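Local structure of serine protease inhibitor (Thermoanaerobacter tengcongensis, 2PEF) at residues K72-Y77 with D114-D119; P35-L40 with A325-S330; N209-V214 with A226-E231; F351-I356 with G367-L372; F9-A14 with T243-I248. The protein probably inhibits serine proteases as a member of the serpin family, whose latent form has the reactive-centre loop inserted in its main sheet. All coordinates share one frame; numbering follows the deposited sequence.

Interaction 1. Residues K72-Y77 with D114-D119; sequences KYLYTY and DYYKAD
Tyr75 and Tyr115 pack tightly where helix 67-80 passes the end of helix 106-116, with CA atoms 5.1 Å apart and no hydrogen bond between the segments. Tyr75 CB sits at the edge of the Tyr115 ring, 3.7 Å from CD2, and the two aromatic side chains run roughly at right angles, their planes 78° apart. With Tyr75 CG trans to the backbone N (chi1 166°), its ring swings over to the backbone of Asp114 and Tyr115, and Tyr115 O meets the ring edge in its plane, 3.6 Å from Tyr75 CD1. These are helices D and E of the serpin fold; beyond them Lys117, with positive phi, turns the chain toward strand 119-123. Leu74 fills the buried side: its CD1 abuts the edge of the Tyr116 ring, 3.7 Å from Tyr116 OH, which is hydrogen-bonded to Asn71 OD1. Replacing Tyr75 with an alanine would probably strip Asp114 O and Tyr115 O of their ring neighbour and open a gap beside the end of helix 106-116. The looser, partly exposed flank belongs to Lys72, whose aliphatic chain runs alongside Tyr115 in the same direction, CG 3.9 Å from Tyr115 CE2.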
# COMPACT_ATOMS: atom_id res chain seq x y z
N LYS A 72 3.21 -16.87 8.86
CA LYS A 72 3.45 -16.66 10.29
C LYS A 72 3.89 -15.22 10.55
O LYS A 72 3.39 -14.57 11.47
CB LYS A 72 4.50 -17.65 10.81
CG LYS A 72 4.07 -19.10 10.71
CD LYS A 72 4.97 -20.00 11.53
CE LYS A 72 4.51 -21.45 11.44
NZ LYS A 72 4.87 -22.07 10.14
N TYR A 73 4.82 -14.73 9.73
CA TYR A 73 5.30 -13.35 9.84
C TYR A 73 4.17 -12.33 9.71
O TYR A 73 4.06 -11.40 10.51
CB TYR A 73 6.34 -13.07 8.76
CG TYR A 73 7.77 -13.46 9.06
CD1 TYR A 73 8.53 -14.13 8.11
CD2 TYR A 73 8.38 -13.14 10.28
CE1 TYR A 73 9.85 -14.48 8.35
CE2 TYR A 73 9.70 -13.49 10.54
CZ TYR A 73 10.43 -14.15 9.56
OH TYR A 73 11.74 -14.50 9.80
N LEU A 74 3.35 -12.50 8.67
CA LEU A 74 2.30 -11.53 8.38
C LEU A 74 1.19 -11.58 9.43
O LEU A 74 0.69 -10.53 9.85
CB LEU A 74 1.74 -11.74 6.97
CG LEU A 74 2.69 -11.31 5.84
CD1 LEU A 74 2.08 -11.64 4.50
CD2 LEU A 74 3.04 -9.83 5.93
N TYR A 75 0.82 -12.78 9.85
CA TYR A 75 -0.12 -12.95 10.95
C TYR A 75 0.38 -12.21 12.19
O TYR A 75 -0.38 -11.49 12.83
CB TYR A 75 -0.34 -14.44 11.25
CG TYR A 75 -1.02 -14.71 12.57
CD1 TYR A 75 -2.40 -14.54 12.71
CD2 TYR A 75 -0.29 -15.13 13.68
CE1 TYR A 75 -3.03 -14.78 13.92
CE2 TYR A 75 -0.91 -15.38 14.90
CZ TYR A 75 -2.28 -15.20 15.01
OH TYR A 75 -2.89 -15.45 16.22
N THR A 76 1.66 -12.36 12.51
CA THR A 76 2.24 -11.74 13.69
C THR A 76 2.33 -10.22 13.51
O THR A 76 2.03 -9.45 14.44
CB THR A 76 3.62 -12.33 14.00
OG1 THR A 76 3.53 -13.76 14.01
CG2 THR A 76 4.12 -11.84 15.36
N TYR A 77 2.74 -9.80 12.31
CA TYR A 77 2.84 -8.38 11.99
C TYR A 77 1.50 -7.68 12.15
O TYR A 77 1.41 -6.64 12.80
CB TYR A 77 3.38 -8.19 10.57
CG TYR A 77 3.79 -6.76 10.27
CD1 TYR A 77 4.78 -6.13 11.01
CD2 TYR A 77 3.18 -6.05 9.23
CE1 TYR A 77 5.16 -4.82 10.74
CE2 TYR A 77 3.55 -4.74 8.95
CZ TYR A 77 4.54 -4.13 9.71
OH TYR A 77 4.91 -2.83 9.44
N ASP A 114 -7.37 -18.51 9.24
CA ASP A 114 -6.52 -18.53 10.43
C ASP A 114 -5.46 -17.45 10.48
O ASP A 114 -5.34 -16.75 11.49
CB ASP A 114 -5.87 -19.91 10.62
CG ASP A 114 -6.84 -20.95 11.16
OD1 ASP A 114 -7.92 -20.58 11.68
OD2 ASP A 114 -6.52 -22.15 11.07
N TYR A 115 -4.68 -17.32 9.41
CA TYR A 115 -3.56 -16.38 9.36
C TYR A 115 -3.94 -14.98 8.89
O TYR A 115 -3.28 -14.01 9.24
CB TYR A 115 -2.44 -16.93 8.47
CG TYR A 115 -1.68 -18.08 9.09
CD1 TYR A 115 -2.10 -19.40 8.93
CD2 TYR A 115 -0.53 -17.85 9.85
CE1 TYR A 115 -1.40 -20.46 9.50
CE2 TYR A 115 0.18 -18.89 10.42
CZ TYR A 115 -0.26 -20.19 10.25
OH TYR A 115 0.44 -21.23 10.82
N TYR A 116 -5.00 -14.89 8.09
CA TYR A 116 -5.37 -13.62 7.47
C TYR A 116 -6.74 -13.10 7.90
O TYR A 116 -7.17 -12.04 7.45
CB TYR A 116 -5.29 -13.73 5.94
CG TYR A 116 -3.88 -13.99 5.46
CD1 TYR A 116 -3.40 -15.29 5.34
CD2 TYR A 116 -3.02 -12.93 5.17
CE1 TYR A 116 -2.09 -15.54 4.92
CE2 TYR A 116 -1.70 -13.17 4.75
CZ TYR A 116 -1.25 -14.48 4.63
OH TYR A 116 0.04 -14.74 4.22
N LYS A 117 -7.41 -13.86 8.77
CA LYS A 117 -8.73 -13.50 9.29
C LYS A 117 -9.68 -13.09 8.17
O LYS A 117 -10.47 -12.15 8.32
CB LYS A 117 -8.62 -12.37 10.32
CG LYS A 117 -7.77 -12.70 11.53
CD LYS A 117 -7.81 -11.56 12.53
CE LYS A 117 -6.99 -11.89 13.76
N ALA A 118 -9.62 -13.81 7.04
CA ALA A 118 -10.37 -13.41 5.86
C ALA A 118 -11.85 -13.78 5.94
O ALA A 118 -12.21 -14.90 6.31
CB ALA A 118 -9.74 -13.97 4.60
N ASP A 119 -12.69 -12.82 5.60
CA ASP A 119 -14.11 -13.06 5.36
C ASP A 119 -14.24 -13.90 4.10
O ASP A 119 -13.64 -13.58 3.07
CB ASP A 119 -14.83 -11.73 5.13
CG ASP A 119 -14.95 -10.89 6.39
OD1 ASP A 119 -15.06 -11.46 7.49
OD2 ASP A 119 -14.95 -9.65 6.25

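Interaction 2. Residues P35-L40 with A325-S330; sequences PLSAML and AGAVTS
Ser37 OG is gripped by two partners: in the conformer described, one of two modelled, Thr329 OG1 donates to it across the contact at 2.7 Å, and Asn162 OD1 on strand 158-169 forms a second hydrogen bond. Strand 322-331 holds the inserted N-terminal part of the reactive-centre loop of the latent serpin, lying between strands 158-169 and 310-318 of sheet A, and helix 35-46, helix B of the fold, packs beneath it. Near the contact the two axes run nearly parallel, 24° apart and 7.5 Å at closest approach. The strand alternates as expected: Ala327 and Thr329 look down on the helix, while Val328 turns to the other face of the sheet. Ala327 CB rests 3.9 Å from Ser37 CB. The hydroxyl of Thr329 lies beside its backbone N (chi1 -48°), which points it at Ser37 OG. The hydroxyl pair is buried, so its bonds satisfy polar groups away from solvent. Backbone bonds from Thr329 to Asn162 and from Val328 to Lys313 hold the strand in place, which in turn positions the threonine. The methyl CG2 of Thr329, anti to the backbone N, lies 3.9 Å from Ala38 CA.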
# COMPACT_ATOMS: atom_id res chain seq x y z
N PRO A 35 2.40 -0.89 0.33
CA PRO A 35 3.08 -2.17 0.18
C PRO A 35 2.45 -3.24 1.07
O PRO A 35 2.35 -4.39 0.65
CB PRO A 35 4.51 -1.86 0.62
CG PRO A 35 4.66 -0.39 0.41
CD PRO A 35 3.33 0.18 0.76
N LEU A 36 2.01 -2.85 2.27
CA LEU A 36 1.35 -3.78 3.19
C LEU A 36 0.12 -4.41 2.55
O LEU A 36 -0.04 -5.62 2.57
CB LEU A 36 0.97 -3.07 4.50
CG LEU A 36 0.24 -3.92 5.56
CD1 LEU A 36 1.08 -5.13 6.00
CD2 LEU A 36 -0.14 -3.05 6.75
N SER A 37 -0.75 -3.57 1.99
CA SER A 37 -1.96 -4.04 1.33
C SER A 37 -1.66 -5.00 0.18
O SER A 37 -2.30 -6.05 0.04
CB SER A 37 -2.79 -2.86 0.84
OG SER A 37 -3.93 -3.31 0.13
N ALA A 38 -0.68 -4.64 -0.65
CA ALA A 38 -0.29 -5.47 -1.79
C ALA A 38 0.26 -6.81 -1.32
O ALA A 38 -0.15 -7.86 -1.84
CB ALA A 38 0.73 -4.74 -2.65
N MET A 39 1.17 -6.76 -0.35
CA MET A 39 1.75 -7.96 0.26
C MET A 39 0.67 -8.92 0.75
O MET A 39 0.73 -10.13 0.50
CB MET A 39 2.66 -7.55 1.43
CG MET A 39 3.17 -8.71 2.28
SD MET A 39 4.29 -9.80 1.38
CE MET A 39 5.77 -8.80 1.32
N LEU A 40 -0.32 -8.39 1.47
CA LEU A 40 -1.35 -9.23 2.07
C LEU A 40 -2.24 -9.93 1.05
O LEU A 40 -2.54 -11.12 1.19
CB LEU A 40 -2.16 -8.45 3.09
CG LEU A 40 -1.37 -8.07 4.34
CD1 LEU A 40 -2.12 -7.03 5.16
CD2 LEU A 40 -1.03 -9.28 5.19
N ALA A 325 -5.45 7.61 5.39
CA ALA A 325 -4.98 6.94 4.18
C ALA A 325 -5.67 5.59 4.05
O ALA A 325 -5.95 4.93 5.06
CB ALA A 325 -3.48 6.78 4.20
N GLY A 326 -5.97 5.21 2.82
CA GLY A 326 -6.67 3.96 2.55
C GLY A 326 -6.11 3.26 1.34
O GLY A 326 -5.59 3.89 0.42
N ALA A 327 -6.20 1.93 1.35
CA ALA A 327 -5.74 1.13 0.23
C ALA A 327 -6.59 -0.11 0.05
O ALA A 327 -7.10 -0.69 1.01
CB ALA A 327 -4.28 0.75 0.40
N VAL A 328 -6.75 -0.50 -1.21
CA VAL A 328 -7.34 -1.78 -1.55
C VAL A 328 -6.44 -2.43 -2.58
O VAL A 328 -5.92 -1.76 -3.48
CB VAL A 328 -8.77 -1.64 -2.12
CG1 VAL A 328 -9.30 -2.99 -2.62
CG2 VAL A 328 -9.72 -1.05 -1.08
N THR A 329 -6.21 -3.73 -2.40
CA THR A 329 -5.56 -4.54 -3.43
C THR A 329 -6.48 -5.71 -3.77
O THR A 329 -6.91 -6.45 -2.90
CB THR A 329 -4.19 -5.07 -2.97
OG1 THR A 329 -3.42 -4.01 -2.40
CG2 THR A 329 -3.43 -5.68 -4.15
N SER A 330 -6.79 -5.85 -5.06
CA SER A 330 -7.63 -6.95 -5.51
C SER A 330 -6.87 -7.86 -6.48
O SER A 330 -5.98 -7.41 -7.22
CB SER A 330 -8.92 -6.43 -6.15
OG SER A 330 -8.64 -5.60 -7.26

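Interaction 3. Residues N209-V214 with A226-E231; sequences NAVGFV and AILPDE
Val211 and Leu228 form a hydrogen-bonded antiparallel pair: Leu228 N reaches Val211 O at 2.7 Å, head-on to the carbonyl (C=O...N angle 178°), whereas the return bond from Val211 N to Leu228 O is longer, 3.2 Å, and arrives from above the carbonyl plane. At the next hydrogen-bonded pair, Phe213 and Ala226 are also bonded in both directions, and on the same face of the strands Ala226 CB lies over the Phe213 ring, 3.9 Å from its centroid, a CH-pi contact. Phe213 CG stands between its backbone N and carbonyl carbon (chi1 63°), folding the ring across to the neighbouring strand. Between the two pairs Gly212 lets Ala226 O approach its CA to 3.1 Å; a CB there would run into that oxygen. On the other face Ala210 CB touches Ile227 CG2 at 3.9 Å, and Tyr238 of helix 235-241 packs against both residues and Pro229. The pairing runs out where Asp230 N donates to Asn209 O at 2.8 Å. Further out, strand 203-207 flanks one side through Gly212 and Ile205, and Asp230 OD1 is taken up by Asn232 N. Four consecutive antiparallel pairs make up the open end of the beta hairpin 210-216/222-229 in serpin sheet B.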
# COMPACT_ATOMS: atom_id res chain seq x y z
N ASN A 209 21.79 14.29 -2.16
CA ASN A 209 20.72 14.88 -2.98
C ASN A 209 19.33 14.96 -2.34
O ASN A 209 18.33 15.11 -3.05
CB ASN A 209 20.65 14.21 -4.35
CG ASN A 209 21.91 14.43 -5.16
OD1 ASN A 209 22.14 15.53 -5.67
ND2 ASN A 209 22.72 13.40 -5.29
N ALA A 210 19.25 14.88 -1.02
CA ALA A 210 17.95 14.96 -0.35
C ALA A 210 18.04 15.44 1.08
O ALA A 210 19.00 15.13 1.79
CB ALA A 210 17.24 13.61 -0.41
N VAL A 211 17.04 16.21 1.48
CA VAL A 211 16.81 16.58 2.87
C VAL A 211 15.35 16.26 3.21
O VAL A 211 14.54 15.98 2.32
CB VAL A 211 17.15 18.07 3.20
CG1 VAL A 211 18.63 18.36 2.93
CG2 VAL A 211 16.25 19.05 2.43
N GLY A 212 15.00 16.31 4.49
CA GLY A 212 13.63 16.04 4.89
C GLY A 212 13.49 15.94 6.39
O GLY A 212 14.40 16.32 7.13
N PHE A 213 12.35 15.42 6.82
CA PHE A 213 12.04 15.30 8.24
C PHE A 213 11.11 14.12 8.53
O PHE A 213 10.51 13.54 7.61
CB PHE A 213 11.42 16.60 8.77
CG PHE A 213 10.10 16.95 8.12
CD1 PHE A 213 8.90 16.41 8.60
CD2 PHE A 213 10.05 17.82 7.03
CE1 PHE A 213 7.69 16.73 8.01
CE2 PHE A 213 8.83 18.15 6.43
CZ PHE A 213 7.65 17.60 6.92
N VAL A 214 11.01 13.78 9.81
CA VAL A 214 10.08 12.76 10.28
C VAL A 214 9.19 13.42 11.34
O VAL A 214 9.69 14.04 12.29
CB VAL A 214 10.82 11.54 10.86
CG1 VAL A 214 9.85 10.41 11.21
CG2 VAL A 214 11.89 11.04 9.90
N ALA A 226 8.98 12.75 5.21
CA ALA A 226 8.97 13.62 4.04
C ALA A 226 10.39 13.76 3.51
O ALA A 226 11.31 14.04 4.28
CB ALA A 226 8.41 15.00 4.38
N ILE A 227 10.58 13.53 2.21
CA ILE A 227 11.91 13.55 1.60
C ILE A 227 11.90 14.48 0.39
O ILE A 227 11.09 14.31 -0.51
CB ILE A 227 12.37 12.14 1.17
CG1 ILE A 227 12.40 11.19 2.37
CG2 ILE A 227 13.74 12.19 0.47
CD1 ILE A 227 12.50 9.74 1.99
N LEU A 228 12.80 15.46 0.39
CA LEU A 228 12.84 16.45 -0.67
C LEU A 228 14.14 16.35 -1.48
O LEU A 228 15.19 16.80 -1.03
CB LEU A 228 12.71 17.86 -0.08
CG LEU A 228 12.66 19.05 -1.05
CD1 LEU A 228 11.28 19.16 -1.69
CD2 LEU A 228 13.02 20.32 -0.31
N PRO A 229 14.06 15.74 -2.68
CA PRO A 229 15.22 15.72 -3.57
C PRO A 229 15.64 17.14 -3.96
O PRO A 229 14.79 18.00 -4.18
CB PRO A 229 14.72 14.94 -4.79
CG PRO A 229 13.60 14.10 -4.24
CD PRO A 229 12.93 15.01 -3.26
N ASP A 230 16.95 17.38 -4.03
CA ASP A 230 17.46 18.72 -4.32
C ASP A 230 17.54 18.99 -5.82
O ASP A 230 17.20 18.13 -6.63
CB ASP A 230 18.79 18.99 -3.59
CG ASP A 230 19.97 18.18 -4.15
OD1 ASP A 230 19.95 17.72 -5.31
OD2 ASP A 230 20.96 18.04 -3.40
N GLU A 231 17.99 20.19 -6.18
CA GLU A 231 17.98 20.63 -7.58
C GLU A 231 18.87 19.80 -8.50
O GLU A 231 18.70 19.82 -9.73
CB GLU A 231 18.37 22.11 -7.68
CG GLU A 231 19.83 22.42 -7.32
CD GLU A 231 20.22 23.82 -7.72
OE1 GLU A 231 20.53 24.05 -8.91
OE2 GLU A 231 20.21 24.70 -6.84

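Interaction 4. Residues F351-I356 with G367-L372; sequences FIFAII and GTVLSL
The C-terminal beta hairpin of serpin sheet B, strands 345-357 and 362-372, brings Phe351 opposite Val369 and Phe353 opposite Gly367 as hydrogen-bonded antiparallel pairs, with Ile352 and Thr368 as the non-hydrogen-bonded pair between them. Four backbone bonds clamp the strands. Val369 N to Phe351 O is nearly straight at 2.9 Å (N-H...O angle 173°), and the return bond from Phe351 N to Val369 O stretches to 3.2 Å. Locally the strands run 145° apart, a strongly twisted pair. Both phenylalanines place CG between the backbone N and the carbonyl carbon (chi1 62° and 69°), the crowded position, and this lays each ring over the facing strand. One face of the Phe351 ring receives Val369 CB, 3.9 Å from the centroid, the two side chains lying side by side and pointing the same way. The Phe353 ring takes Gly367 CA over one face, 4.2 Å from its centroid; a CB on that glycine would collide with Phe353 CZ. Around it, the ring meets Phe224 nearly parallel and Phe266 more steeply inclined, so Phe353 joins a buried aromatic cluster. On the opposite face of the strands Ile352 and Thr368 lie alongside each other under helix 235-241, and Thr368 OG1 is satisfied by Ser31 N. The backbone of Leu370 and Ser371 is held by Asn30 OD1, which accepts from both N atoms. Val369 CG2 ties the two rings together, 3.6 Å from both Phe351 CZ and Phe353 CE2.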
# COMPACT_ATOMS: atom_id res chain seq x y z
N PHE A 351 8.00 16.12 -3.58
CA PHE A 351 8.57 15.33 -2.50
C PHE A 351 8.02 13.92 -2.43
O PHE A 351 6.95 13.63 -2.95
CB PHE A 351 8.43 16.05 -1.15
CG PHE A 351 7.00 16.28 -0.73
CD1 PHE A 351 6.34 15.34 0.08
CD2 PHE A 351 6.33 17.44 -1.09
CE1 PHE A 351 5.03 15.56 0.49
CE2 PHE A 351 5.02 17.66 -0.68
CZ PHE A 351 4.37 16.72 0.12
N ILE A 352 8.79 13.05 -1.78
CA ILE A 352 8.41 11.67 -1.53
C ILE A 352 7.98 11.61 -0.08
O ILE A 352 8.54 12.32 0.76
CB ILE A 352 9.62 10.70 -1.80
CG1 ILE A 352 9.92 10.60 -3.30
CG2 ILE A 352 9.37 9.29 -1.24
CD1 ILE A 352 10.76 11.72 -3.86
N PHE A 353 6.98 10.80 0.23
CA PHE A 353 6.58 10.63 1.62
C PHE A 353 6.26 9.18 1.92
O PHE A 353 6.01 8.38 1.01
CB PHE A 353 5.39 11.54 1.97
CG PHE A 353 4.12 11.14 1.30
CD1 PHE A 353 3.26 10.21 1.89
CD2 PHE A 353 3.78 11.68 0.07
CE1 PHE A 353 2.09 9.83 1.25
CE2 PHE A 353 2.61 11.30 -0.58
CZ PHE A 353 1.76 10.38 0.02
N ALA A 354 6.25 8.86 3.21
CA ALA A 354 5.83 7.55 3.67
C ALA A 354 5.16 7.69 5.02
O ALA A 354 5.49 8.58 5.80
CB ALA A 354 7.01 6.62 3.76
N ILE A 355 4.19 6.82 5.26
CA ILE A 355 3.64 6.61 6.59
C ILE A 355 4.31 5.34 7.10
O ILE A 355 4.13 4.27 6.51
CB ILE A 355 2.10 6.45 6.55
CG1 ILE A 355 1.46 7.74 6.01
CG2 ILE A 355 1.57 6.07 7.93
CD1 ILE A 355 -0.00 7.60 5.66
N ILE A 356 5.09 5.46 8.17
CA ILE A 356 5.89 4.33 8.66
C ILE A 356 5.44 3.78 10.01
O ILE A 356 4.96 4.52 10.88
CB ILE A 356 7.43 4.65 8.70
CG1 ILE A 356 7.74 5.82 9.65
CG2 ILE A 356 7.98 4.89 7.30
CD1 ILE A 356 9.19 5.89 10.13
N GLY A 367 4.52 7.32 -1.21
CA GLY A 367 4.03 8.05 -2.37
C GLY A 367 4.82 9.28 -2.77
O GLY A 367 5.86 9.59 -2.20
N THR A 368 4.29 9.97 -3.77
CA THR A 368 4.92 11.18 -4.29
C THR A 368 3.89 12.29 -4.38
O THR A 368 2.73 12.03 -4.69
CB THR A 368 5.51 10.97 -5.71
OG1 THR A 368 4.49 10.45 -6.58
CG2 THR A 368 6.68 9.99 -5.68
N VAL A 369 4.32 13.51 -4.08
CA VAL A 369 3.48 14.66 -4.32
C VAL A 369 4.17 15.53 -5.36
O VAL A 369 5.14 16.22 -5.06
CB VAL A 369 3.18 15.47 -3.04
CG1 VAL A 369 2.40 16.75 -3.37
CG2 VAL A 369 2.41 14.62 -2.04
N LEU A 370 3.67 15.45 -6.59
CA LEU A 370 4.21 16.23 -7.71
C LEU A 370 3.35 17.48 -7.91
O LEU A 370 3.84 18.50 -8.38
CB LEU A 370 4.24 15.40 -9.00
CG LEU A 370 4.93 14.03 -9.01
CD1 LEU A 370 4.90 13.43 -10.40
CD2 LEU A 370 6.36 14.13 -8.51
N SER A 371 2.08 17.37 -7.55
CA SER A 371 1.12 18.45 -7.77
C SER A 371 0.11 18.56 -6.64
O SER A 371 -0.05 17.64 -5.84
CB SER A 371 0.39 18.24 -9.10
OG SER A 371 1.25 18.46 -10.20
N LEU A 372 -0.55 19.71 -6.58
CA LEU A 372 -1.59 19.99 -5.60
C LEU A 372 -2.84 20.51 -6.31
O LEU A 372 -2.79 20.82 -7.50
CB LEU A 372 -1.10 21.01 -4.57
CG LEU A 372 0.10 20.67 -3.68
CD1 LEU A 372 0.49 21.86 -2.82
CD2 LEU A 372 -0.18 19.46 -2.80

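Interaction 5. Residues F9-A14 with T243-I248; sequences FIYNTA and TGQKFI
The Tyr11 ring meets Gln245 and Ile248 obliquely. The side-chain amide of Gln245 lies only 24° from parallel to it, with Gln245 CD 3.7 Å from Tyr11 CE2. Ile248 approaches from the other side of the ring plane, its CB 3.9 Å from Tyr11 CE2 and its CG2 3.6 Å from Tyr11 OH. That hydroxyl is hydrogen-bonded to Lys252 NZ, one turn further along helix 244-252. Tyr11 CG lies trans to the carbonyl carbon (chi1 -79°), which leans the ring back along its own helix and lets its outer end reach the other one. A serine in place of Tyr11 would probably leave Lys252 NZ without its phenol partner and Ile248 with an uncovered flank. At the crossing itself Ala14 CB rests 3.8 Å from Ile248 CG1, and Gly244 presses its CA to within 3.5 Å of Ala14 O; a CB on Gly244 would strike the Ala14 backbone. Helix 244-252 starts right here, with Thr243 as its N-cap: Lys246 N donates to Thr243 OG1 at 2.9 Å. The N-to-C directions of the two segments differ by 114°, a steep helix-helix packing with a close Gly-Ala approach flanked by Tyr11 and Ile248, where helices A and H of the serpin fold meet.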
# COMPACT_ATOMS: atom_id res chain seq x y z
N PHE A 9 12.71 -10.51 8.15
CA PHE A 9 11.42 -10.01 7.68
C PHE A 9 11.46 -8.52 7.35
O PHE A 9 10.95 -8.10 6.31
CB PHE A 9 10.30 -10.29 8.69
CG PHE A 9 8.98 -9.68 8.31
CD1 PHE A 9 8.13 -10.34 7.42
CD2 PHE A 9 8.58 -8.45 8.82
CE1 PHE A 9 6.90 -9.78 7.05
CE2 PHE A 9 7.35 -7.88 8.45
CZ PHE A 9 6.52 -8.55 7.57
N ILE A 10 12.05 -7.71 8.23
CA ILE A 10 12.11 -6.27 8.01
C ILE A 10 12.82 -5.93 6.69
O ILE A 10 12.25 -5.26 5.83
CB ILE A 10 12.74 -5.51 9.21
CG1 ILE A 10 11.85 -5.66 10.45
CG2 ILE A 10 12.94 -4.03 8.87
CD1 ILE A 10 12.47 -5.16 11.75
N TYR A 11 14.05 -6.42 6.52
CA TYR A 11 14.82 -6.04 5.33
C TYR A 11 14.31 -6.69 4.04
O TYR A 11 14.35 -6.05 2.98
CB TYR A 11 16.32 -6.23 5.55
CG TYR A 11 16.94 -5.09 6.35
CD1 TYR A 11 17.18 -5.24 7.72
CD2 TYR A 11 17.27 -3.88 5.75
CE1 TYR A 11 17.74 -4.20 8.46
CE2 TYR A 11 17.82 -2.83 6.49
CZ TYR A 11 18.05 -3.00 7.84
OH TYR A 11 18.60 -1.98 8.58
N ASN A 12 13.80 -7.91 4.12
CA ASN A 12 13.16 -8.54 2.95
C ASN A 12 11.88 -7.80 2.54
O ASN A 12 11.66 -7.55 1.36
CB ASN A 12 12.89 -10.03 3.19
CG ASN A 12 14.15 -10.88 3.08
OD1 ASN A 12 15.27 -10.37 3.15
ND2 ASN A 12 13.96 -12.18 2.89
N THR A 13 11.06 -7.43 3.52
CA THR A 13 9.81 -6.71 3.25
C THR A 13 10.10 -5.29 2.76
O THR A 13 9.41 -4.79 1.87
CB THR A 13 8.87 -6.74 4.48
OG1 THR A 13 8.62 -8.11 4.83
CG2 THR A 13 7.54 -6.04 4.19
N ALA A 14 11.15 -4.68 3.31
CA ALA A 14 11.61 -3.36 2.87
C ALA A 14 11.99 -3.39 1.40
O ALA A 14 11.61 -2.49 0.64
CB ALA A 14 12.78 -2.88 3.73
N THR A 243 16.57 1.76 -2.31
CA THR A 243 16.49 0.32 -2.07
C THR A 243 15.83 0.16 -0.70
O THR A 243 15.73 1.13 0.05
CB THR A 243 17.88 -0.35 -2.01
OG1 THR A 243 18.59 0.12 -0.85
CG2 THR A 243 18.70 -0.06 -3.27
N GLY A 244 15.37 -1.04 -0.38
CA GLY A 244 14.85 -1.31 0.97
C GLY A 244 15.85 -0.90 2.03
O GLY A 244 15.50 -0.21 2.99
N GLN A 245 17.11 -1.30 1.84
CA GLN A 245 18.21 -0.97 2.76
C GLN A 245 18.36 0.54 2.94
O GLN A 245 18.45 1.04 4.06
CB GLN A 245 19.53 -1.57 2.24
CG GLN A 245 20.77 -1.25 3.06
CD GLN A 245 20.80 -1.99 4.39
OE1 GLN A 245 20.80 -1.36 5.45
NE2 GLN A 245 20.83 -3.31 4.34
N LYS A 246 18.39 1.26 1.82
CA LYS A 246 18.55 2.71 1.83
C LYS A 246 17.39 3.42 2.50
O LYS A 246 17.59 4.42 3.20
CB LYS A 246 18.77 3.24 0.42
CG LYS A 246 20.16 2.98 -0.11
CD LYS A 246 20.45 3.80 -1.35
CE LYS A 246 21.88 3.61 -1.81
NZ LYS A 246 22.87 4.20 -0.85
N PHE A 247 16.18 2.90 2.31
CA PHE A 247 15.01 3.49 2.96
C PHE A 247 15.04 3.32 4.48
O PHE A 247 14.82 4.28 5.21
CB PHE A 247 13.71 2.91 2.38
CG PHE A 247 12.47 3.54 2.95
CD1 PHE A 247 12.05 4.79 2.52
CD2 PHE A 247 11.73 2.88 3.93
CE1 PHE A 247 10.91 5.38 3.05
CE2 PHE A 247 10.58 3.46 4.47
CZ PHE A 247 10.18 4.72 4.03
N ILE A 248 15.30 2.10 4.95
CA ILE A 248 15.38 1.87 6.39
C ILE A 248 16.51 2.72 6.99
O ILE A 248 16.33 3.35 8.04
CB ILE A 248 15.57 0.36 6.75
CG1 ILE A 248 14.43 -0.51 6.20
CG2 ILE A 248 15.71 0.17 8.26
CD1 ILE A 248 13.02 -0.18 6.74

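How the interactions relate
Helix 67-80 joins interaction 1 to two others: Leu74 CD1 lies 4.0 Å from Leu40 CD2 of interaction 2, whose centre is about 14 Å away, and Tyr73 CB lies 3.5 Å from Phe9 CD1 of interaction 5. Interactions 3 and 4 are neighbours in sheet B, with centres about 11 Å apart and a probable hydrogen bond from Ile227 N to Ile352 O of 2.8 Å. Phe247 of interaction 5 packs on the hairpin of interaction 4, its CZ 3.7 Å from Ala354 CB. The inserted reactive-centre loop in interaction 2 reaches interaction 4 where Ala325 CB meets Ile355 CD1 at 3.9 Å. Interactions 1 and 3 lie farthest apart, their centres about 35 Å from each other.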